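Local structure of mannitol dehydrogenase (Pseudomonas fluorescens, 1LJ8) at residues 54-58 / 273-279; 135-139 / 198-202. The protein probably catalyses the NAD-dependent interconversion of mannitol and fructose, and binds NAD largely through a Rossmann domain. All blocks are in the same frame, centred on the assembly; numbering follows the deposited sequence.

Interaction 1. Residues 54-58 / 273-279; sequences EGLDW and GRPAWEK
Pro275 lies between two indole rings, Trp58 across the contact and Trp277 in its own segment, and presents its CG atom to both. On the Trp58 side this is a CH-pi contact. Pro275 CG stands 3.7 Å from the centroid of the five-membered ring of Trp58, 25° off the normal. On the Trp277 side, Pro275 CG sits 3.4 Å above the indole plane, displaced from the ring centre. The same Trp58 face is covered further along by Arg274 C and Pro275 N. Arg274 N approaches Trp58 CZ2 obliquely, at 3.3 Å. The indole is aimed at this backbone with CG anti to the carbonyl carbon of Trp58 (chi1 -73°). A water ties its polar atom to segment 273-279. Trp58 NE1 donates to it, and the water to Arg274 O, each over 3.1 Å.

A second link lies nearer the surface, where Lys279 is exposed. Lys279 NZ makes a salt bridge to Glu54 OE1 at 2.6 Å. It meets that oxygen on the syn side, 21° out of the carboxylate plane. Both chains are extended beyond CG and cross at about a right angle.

Arg274 turns its guanidinium back along its own segment and grips Glu278 end-on, with NH1 to OE1 at 2.7 Å and NH2 to OE2 at 2.9 Å. NH1 also donates to Pro275 O, which takes a weak bond from Trp277 N across the inverse gamma turn centred on Ala276. Arg274 NE pairs with Asp268, and Arg125 makes a cation-pi contact with Trp58. Ile126 of strand 126-129 touches Trp58, Pro275 and Trp277.

The inner part of the contact rests on ring and proline packing, with the indole N-H satisfied by water. The peripheral ion pair adds electrostatic attraction, which solvent would probably weaken.

Interaction 2. Residues 135-139 / 198-202; sequences GYCID and VTRKA
The two backbones come nearest at Tyr136 and Ala202, whose CA atoms are 6.4 Å apart. Segment 135-139 is mostly loop. It turns at Cys137, which has a positive phi of 57°, and then enters the short, weakly bonded strand 138-139. Segment 198-202 is a turn of helix 195-210. Tyr136 O packs on the methyl of Ala202, 3.4 Å from Ala202 CB.

Four side chains of the helix meet Tyr136 and Ile138. Val198 CG1 touches both. It is 3.8 Å from Tyr136 CB, and the two side chains cross at about a right angle. Val198 CG1 also lies 4.1 Å from Ile138 CG1, where the two side chains run alongside one another, pointing opposite ways. With CG1 anti to its own backbone N (chi1 174°), Val198 turns this one branch toward both partners. Ile138 CG1 then reaches Ala202 CB at 4.2 Å. Its CD1 meets the aliphatic part of the extended Lys201 chain, 4.1 Å from Lys201 CD.

Thr199 OG1 comes obliquely to the ring, 3.1 Å from Tyr136 CE2; this is not a hydrogen bond. That hydroxyl is bonded to Asn195 O, one helical turn earlier, and Lys201 NZ is bonded to Gly143 O, which joins the helix to the loop linking strands 138-139 and 144-145.

Tyr136 OH bonds to Ser188 OG and to OD2 of the NAD-binding residue Asp190, and the Tyr136 side chain is about 7 Å from the bound NAD. Tyr136 is therefore a second-shell residue. The arrangement belongs to a Rossmann domain, in which segments following the parallel strands 126-129 and 185-188 meet beside the dinucleotide site.

Overall arrangement
From the N terminus, the chain runs through helix 42-50 into 54-58, the first half of interaction 1, and then into strand 59-64. It next reaches 135-139, after strand 126-129. Helix 195-210 returns to this segment and closes interaction 2 over 58 intervening residues. Segment 273-279 later returns to 54-58, so interaction 2 is nested inside the longer loop of interaction 1. Interaction 1 ties the loop leading into strand 59-64 to the connection between strands 263-266 and 283-284, away from the annotated sites. Interaction 2 joins a helix and a loop beside NAD. Their nearest atoms are about 14 Å apart.

Interaction 1. Residues 54-58 / 273-279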
ATOM      1  N   GLU A  54      12.616 -20.537 -15.027  1.00 22.42           N
ATOM      2  CA  GLU A  54      13.778 -19.818 -14.508  1.00 23.32           C
ATOM      3  C   GLU A  54      13.431 -19.278 -13.133  1.00 21.46           C
ATOM      4  O   GLU A  54      12.251 -19.178 -12.780  1.00 19.53           O
ATOM      5  CB  GLU A  54      14.108 -18.613 -15.404  1.00 25.20           C
ATOM      6  CG  GLU A  54      14.637 -18.989 -16.766  1.00 30.82           C
ATOM      7  CD  GLU A  54      14.925 -17.763 -17.601  1.00 33.84           C
ATOM      8  OE1 GLU A  54      15.493 -16.783 -17.068  1.00 35.41           O
ATOM      9  OE2 GLU A  54      14.574 -17.780 -18.790  1.00 37.87           O
ATOM     10  N   GLY A  55      14.472 -18.905 -12.395  1.00 21.26           N
ATOM     11  CA  GLY A  55      14.312 -18.320 -11.075  1.00 21.41           C
ATOM     12  C   GLY A  55      13.633 -19.155 -10.015  1.00 20.47           C
ATOM     13  O   GLY A  55      12.963 -18.604  -9.137  1.00 17.64           O
ATOM     14  N   LEU A  56      13.807 -20.471 -10.072  1.00 21.73           N
ATOM     15  CA  LEU A  56      13.192 -21.353  -9.083  1.00 21.03           C
ATOM     16  C   LEU A  56      13.879 -21.206  -7.729  1.00 19.66           C
ATOM     17  O   LEU A  56      13.391 -21.738  -6.711  1.00 19.62           O
ATOM     18  CB  LEU A  56      13.269 -22.810  -9.524  1.00 23.14           C
ATOM     19  CG  LEU A  56      12.636 -23.135 -10.877  1.00 28.37           C
ATOM     20  CD1 LEU A  56      12.731 -24.636 -11.159  1.00 30.45           C
ATOM     21  CD2 LEU A  56      11.210 -22.753 -10.870  1.00 27.83           C
ATOM     22  N   ASP A  57      14.995 -20.475  -7.718  1.00 18.14           N
ATOM     23  CA  ASP A  57      15.730 -20.235  -6.494  1.00 18.52           C
ATOM     24  C   ASP A  57      15.352 -18.891  -5.865  1.00 16.20           C
ATOM     25  O   ASP A  57      16.040 -18.387  -4.945  1.00 15.64           O
ATOM     26  CB  ASP A  57      17.238 -20.307  -6.752  1.00 20.89           C
ATOM     27  CG  ASP A  57      17.720 -19.279  -7.739  1.00 23.55           C
ATOM     28  OD1 ASP A  57      17.074 -19.086  -8.806  1.00 21.28           O
ATOM     29  OD2 ASP A  57      18.779 -18.683  -7.450  1.00 24.83           O
ATOM     30  N   TRP A  58      14.232 -18.342  -6.333  1.00 14.01           N
ATOM     31  CA  TRP A  58      13.747 -17.054  -5.812  1.00 14.42           C
ATOM     32  C   TRP A  58      12.372 -17.168  -5.139  1.00 14.17           C
ATOM     33  O   TRP A  58      11.538 -16.257  -5.196  1.00 14.27           O
ATOM     34  CB  TRP A  58      13.709 -16.009  -6.935  1.00 13.64           C
ATOM     35  CG  TRP A  58      15.119 -15.559  -7.300  1.00 14.79           C
ATOM     36  CD1 TRP A  58      15.846 -15.919  -8.416  1.00 16.65           C
ATOM     37  CD2 TRP A  58      15.926 -14.638  -6.579  1.00 14.28           C
ATOM     38  NE1 TRP A  58      17.069 -15.253  -8.420  1.00 15.22           N
ATOM     39  CE2 TRP A  58      17.133 -14.459  -7.309  1.00 15.38           C
ATOM     40  CE3 TRP A  58      15.751 -13.930  -5.382  1.00 15.99           C
ATOM     41  CZ2 TRP A  58      18.172 -13.585  -6.876  1.00 16.12           C
ATOM     42  CZ3 TRP A  58      16.784 -13.059  -4.946  1.00 15.37           C
ATOM     43  CH2 TRP A  58      17.986 -12.897  -5.704  1.00 14.27           C
ATOM     44  N   GLY A 273      21.929  -9.590  -6.240  1.00 14.95           N
ATOM     45  CA  GLY A 273      21.143 -10.277  -7.257  1.00 15.98           C
ATOM     46  C   GLY A 273      19.632 -10.122  -7.173  1.00 15.06           C
ATOM     47  O   GLY A 273      19.105  -9.544  -6.220  1.00 15.45           O
ATOM     48  N   ARG A 274      18.929 -10.627  -8.187  1.00 15.29           N
ATOM     49  CA  ARG A 274      17.479 -10.522  -8.174  1.00 15.20           C
ATOM     50  C   ARG A 274      16.980 -11.445  -9.244  1.00 14.97           C
ATOM     51  O   ARG A 274      17.766 -11.851 -10.123  1.00 15.86           O
ATOM     52  CB  ARG A 274      17.045  -9.085  -8.545  1.00 15.62           C
ATOM     53  CG  ARG A 274      17.582  -8.626  -9.966  1.00 14.79           C
ATOM     54  CD  ARG A 274      16.783  -7.402 -10.496  1.00 18.26           C
ATOM     55  NE  ARG A 274      17.297  -6.816 -11.751  1.00 16.39           N
ATOM     56  CZ  ARG A 274      17.021  -7.278 -12.976  1.00 18.07           C
ATOM     57  NH1 ARG A 274      16.235  -8.370 -13.143  1.00 14.89           N
ATOM     58  NH2 ARG A 274      17.485  -6.620 -14.048  1.00 16.88           N
ATOM     59  N   PRO A 275      15.684 -11.801  -9.195  1.00 14.72           N
ATOM     60  CA  PRO A 275      15.107 -12.676 -10.238  1.00 14.86           C
ATOM     61  C   PRO A 275      15.111 -11.857 -11.551  1.00 15.60           C
ATOM     62  O   PRO A 275      15.026 -10.610 -11.526  1.00 16.49           O
ATOM     63  CB  PRO A 275      13.650 -12.893  -9.788  1.00 15.12           C
ATOM     64  CG  PRO A 275      13.673 -12.574  -8.247  1.00 12.94           C
ATOM     65  CD  PRO A 275      14.716 -11.465  -8.135  1.00 13.83           C
ATOM     66  N   ALA A 276      15.143 -12.560 -12.684  1.00 16.17           N
ATOM     67  CA  ALA A 276      15.072 -11.933 -14.013  1.00 16.60           C
ATOM     68  C   ALA A 276      13.605 -11.524 -14.327  1.00 14.78           C
ATOM     69  O   ALA A 276      13.002 -11.965 -15.318  1.00 14.74           O
ATOM     70  CB  ALA A 276      15.593 -12.937 -15.071  1.00 17.13           C
ATOM     71  N   TRP A 277      13.034 -10.681 -13.480  1.00 14.82           N
ATOM     72  CA  TRP A 277      11.633 -10.251 -13.637  1.00 15.02           C
ATOM     73  C   TRP A 277      11.343  -9.570 -14.983  1.00 14.88           C
ATOM     74  O   TRP A 277      10.191  -9.535 -15.429  1.00 15.29           O
ATOM     75  CB  TRP A 277      11.256  -9.278 -12.500  1.00 14.91           C
ATOM     76  CG  TRP A 277      11.050  -9.933 -11.129  1.00 13.57           C
ATOM     77  CD1 TRP A 277      10.236 -11.010 -10.818  1.00 14.42           C
ATOM     78  CD2 TRP A 277      11.577  -9.455  -9.877  1.00 13.23           C
ATOM     79  NE1 TRP A 277      10.238 -11.211  -9.427  1.00 13.27           N
ATOM     80  CE2 TRP A 277      11.045 -10.273  -8.845  1.00 11.38           C
ATOM     81  CE3 TRP A 277      12.452  -8.407  -9.531  1.00 13.58           C
ATOM     82  CZ2 TRP A 277      11.366 -10.082  -7.484  1.00 12.00           C
ATOM     83  CZ3 TRP A 277      12.768  -8.220  -8.179  1.00 13.56           C
ATOM     84  CH2 TRP A 277      12.225  -9.061  -7.177  1.00 12.39           C
ATOM     85  N   GLU A 278      12.373  -9.030 -15.633  1.00 16.61           N
ATOM     86  CA  GLU A 278      12.080  -8.353 -16.903  1.00 17.41           C
ATOM     87  C   GLU A 278      11.573  -9.347 -17.941  1.00 17.82           C
ATOM     88  O   GLU A 278      10.929  -8.930 -18.906  1.00 18.51           O
ATOM     89  CB  GLU A 278      13.309  -7.586 -17.471  1.00 18.31           C
ATOM     90  CG  GLU A 278      14.564  -8.428 -17.707  1.00 21.28           C
ATOM     91  CD  GLU A 278      15.487  -8.469 -16.459  1.00 26.99           C
ATOM     92  OE1 GLU A 278      15.116  -9.130 -15.460  1.00 20.59           O
ATOM     93  OE2 GLU A 278      16.576  -7.799 -16.487  1.00 30.31           O
ATOM     94  N   LYS A 279      11.869 -10.636 -17.766  1.00 16.79           N
ATOM     95  CA  LYS A 279      11.412 -11.642 -18.718  1.00 18.06           C
ATOM     96  C   LYS A 279       9.898 -11.836 -18.615  1.00 18.93           C
ATOM     97  O   LYS A 279       9.279 -12.440 -19.518  1.00 18.87           O
ATOM     98  CB  LYS A 279      12.132 -12.976 -18.479  1.00 20.48           C
ATOM     99  CG  LYS A 279      13.625 -12.941 -18.897  1.00 21.57           C
ATOM    100  CD  LYS A 279      14.405 -14.210 -18.605  1.00 21.64           C
ATOM    101  CE  LYS A 279      15.905 -14.014 -18.991  1.00 23.82           C
ATOM    102  NZ  LYS A 279      16.751 -15.162 -18.604  1.00 23.06           N
TER
HETATM  103  O   HOH W   1      18.943 -14.579 -10.855  1.00 49.11           O

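Interaction 2. Residues 135-139 / 198-202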
ATOM      1  N   GLY A 135       4.204   2.629   7.891  1.00 17.06           N
ATOM      2  CA  GLY A 135       5.172   1.756   8.577  1.00 16.83           C
ATOM      3  C   GLY A 135       6.627   2.217   8.624  1.00 15.26           C
ATOM      4  O   GLY A 135       7.447   1.614   9.312  1.00 15.83           O
ATOM      5  N   TYR A 136       6.961   3.314   7.945  1.00 14.53           N
ATOM      6  CA  TYR A 136       8.359   3.737   7.868  1.00 14.62           C
ATOM      7  C   TYR A 136       8.824   4.739   8.923  1.00 15.84           C
ATOM      8  O   TYR A 136      10.021   5.049   9.017  1.00 14.87           O
ATOM      9  CB  TYR A 136       8.654   4.270   6.460  1.00 14.14           C
ATOM     10  CG  TYR A 136       8.447   3.204   5.382  1.00 12.84           C
ATOM     11  CD1 TYR A 136       7.161   2.821   4.974  1.00 13.85           C
ATOM     12  CD2 TYR A 136       9.546   2.531   4.853  1.00 13.11           C
ATOM     13  CE1 TYR A 136       6.986   1.782   4.051  1.00 13.96           C
ATOM     14  CE2 TYR A 136       9.401   1.461   3.921  1.00 12.38           C
ATOM     15  CZ  TYR A 136       8.112   1.102   3.532  1.00 12.50           C
ATOM     16  OH  TYR A 136       7.963   0.066   2.638  1.00 11.75           O
ATOM     17  N   CYS A 137       7.864   5.254   9.673  1.00 16.14           N
ATOM     18  CA  CYS A 137       8.149   6.142  10.777  1.00 18.44           C
ATOM     19  C   CYS A 137       8.940   7.396  10.456  1.00 18.84           C
ATOM     20  O   CYS A 137       9.833   7.766  11.238  1.00 19.80           O
ATOM     21  CB  CYS A 137       8.886   5.353  11.873  1.00 18.48           C
ATOM     22  SG  CYS A 137       7.942   3.870  12.405  1.00 23.32           S
ATOM     23  N   ILE A 138       8.681   8.018   9.305  1.00 18.67           N
ATOM     24  CA  ILE A 138       9.351   9.295   9.004  1.00 20.12           C
ATOM     25  C   ILE A 138       8.232  10.330   9.071  1.00 20.86           C
ATOM     26  O   ILE A 138       7.159  10.125   8.477  1.00 20.33           O
ATOM     27  CB  ILE A 138       9.952   9.366   7.569  1.00 20.84           C
ATOM     28  CG1 ILE A 138      11.131   8.401   7.441  1.00 23.57           C
ATOM     29  CG2 ILE A 138      10.371  10.860   7.246  1.00 20.53           C
ATOM     30  CD1 ILE A 138      12.326   8.818   8.200  1.00 22.71           C
ATOM     31  N   ASP A 139       8.456  11.423   9.799  1.00 18.61           N
ATOM     32  CA  ASP A 139       7.467  12.515   9.915  1.00 20.18           C
ATOM     33  C   ASP A 139       7.650  13.369   8.641  1.00 20.49           C
ATOM     34  O   ASP A 139       8.695  14.011   8.472  1.00 21.23           O
ATOM     35  CB  ASP A 139       7.787  13.338  11.171  1.00 20.88           C
ATOM     36  CG  ASP A 139       6.823  14.512  11.409  1.00 23.02           C
ATOM     37  OD1 ASP A 139       6.152  15.000  10.469  1.00 19.97           O
ATOM     38  OD2 ASP A 139       6.766  14.962  12.580  1.00 22.51           O
ATOM     39  N   VAL A 198      12.882   6.605   1.109  1.00 12.54           N
ATOM     40  CA  VAL A 198      12.293   6.671   2.457  1.00 12.65           C
ATOM     41  C   VAL A 198      12.795   5.470   3.286  1.00 13.47           C
ATOM     42  O   VAL A 198      13.187   5.645   4.468  1.00 12.81           O
ATOM     43  CB  VAL A 198      10.735   6.683   2.402  1.00 13.53           C
ATOM     44  CG1 VAL A 198      10.124   6.593   3.849  1.00 13.86           C
ATOM     45  CG2 VAL A 198      10.245   8.033   1.805  1.00 14.06           C
ATOM     46  N   THR A 199      12.799   4.284   2.676  1.00 12.75           N
ATOM     47  CA  THR A 199      13.281   3.064   3.382  1.00 12.79           C
ATOM     48  C   THR A 199      14.736   3.278   3.808  1.00 14.01           C
ATOM     49  O   THR A 199      15.120   2.991   4.949  1.00 13.51           O
ATOM     50  CB  THR A 199      13.219   1.830   2.475  1.00 14.54           C
ATOM     51  OG1 THR A 199      11.858   1.650   2.036  1.00 13.80           O
ATOM     52  CG2 THR A 199      13.688   0.543   3.251  1.00 14.22           C
ATOM     53  N   ARG A 200      15.542   3.789   2.881  1.00 15.07           N
ATOM     54  CA  ARG A 200      16.941   4.093   3.185  1.00 15.66           C
ATOM     55  C   ARG A 200      17.066   5.098   4.326  1.00 14.10           C
ATOM     56  O   ARG A 200      17.818   4.853   5.283  1.00 12.92           O
ATOM     57  CB  ARG A 200      17.641   4.666   1.949  1.00 17.09           C
ATOM     58  CG  ARG A 200      19.125   5.000   2.183  1.00 19.77           C
ATOM     59  CD  ARG A 200      19.725   5.403   0.838  1.00 23.77           C
ATOM     60  NE  ARG A 200      21.087   5.904   0.937  1.00 26.99           N
ATOM     61  CZ  ARG A 200      21.401   7.151   1.290  1.00 29.81           C
ATOM     62  NH1 ARG A 200      20.453   8.047   1.579  1.00 30.14           N
ATOM     63  NH2 ARG A 200      22.679   7.495   1.374  1.00 31.95           N
ATOM     64  N   LYS A 201      16.325   6.213   4.256  1.00 13.67           N
ATOM     65  CA  LYS A 201      16.421   7.236   5.295  1.00 16.24           C
ATOM     66  C   LYS A 201      16.044   6.715   6.673  1.00 16.97           C
ATOM     67  O   LYS A 201      16.721   7.006   7.682  1.00 15.07           O
ATOM     68  CB  LYS A 201      15.526   8.432   4.961  1.00 20.13           C
ATOM     69  CG  LYS A 201      15.758   9.622   5.876  1.00 25.59           C
ATOM     70  CD  LYS A 201      14.738  10.701   5.501  1.00 30.66           C
ATOM     71  CE  LYS A 201      15.111  12.062   6.077  1.00 34.75           C
ATOM     72  NZ  LYS A 201      13.968  12.990   5.861  1.00 36.56           N
ATOM     73  N   ALA A 202      14.967   5.933   6.709  1.00 14.18           N
ATOM     74  CA  ALA A 202      14.500   5.374   7.950  1.00 15.48           C
ATOM     75  C   ALA A 202      15.474   4.356   8.535  1.00 14.05           C
ATOM     76  O   ALA A 202      15.800   4.438   9.741  1.00 14.08           O
ATOM     77  CB  ALA A 202      13.127   4.734   7.730  1.00 15.37           C
TER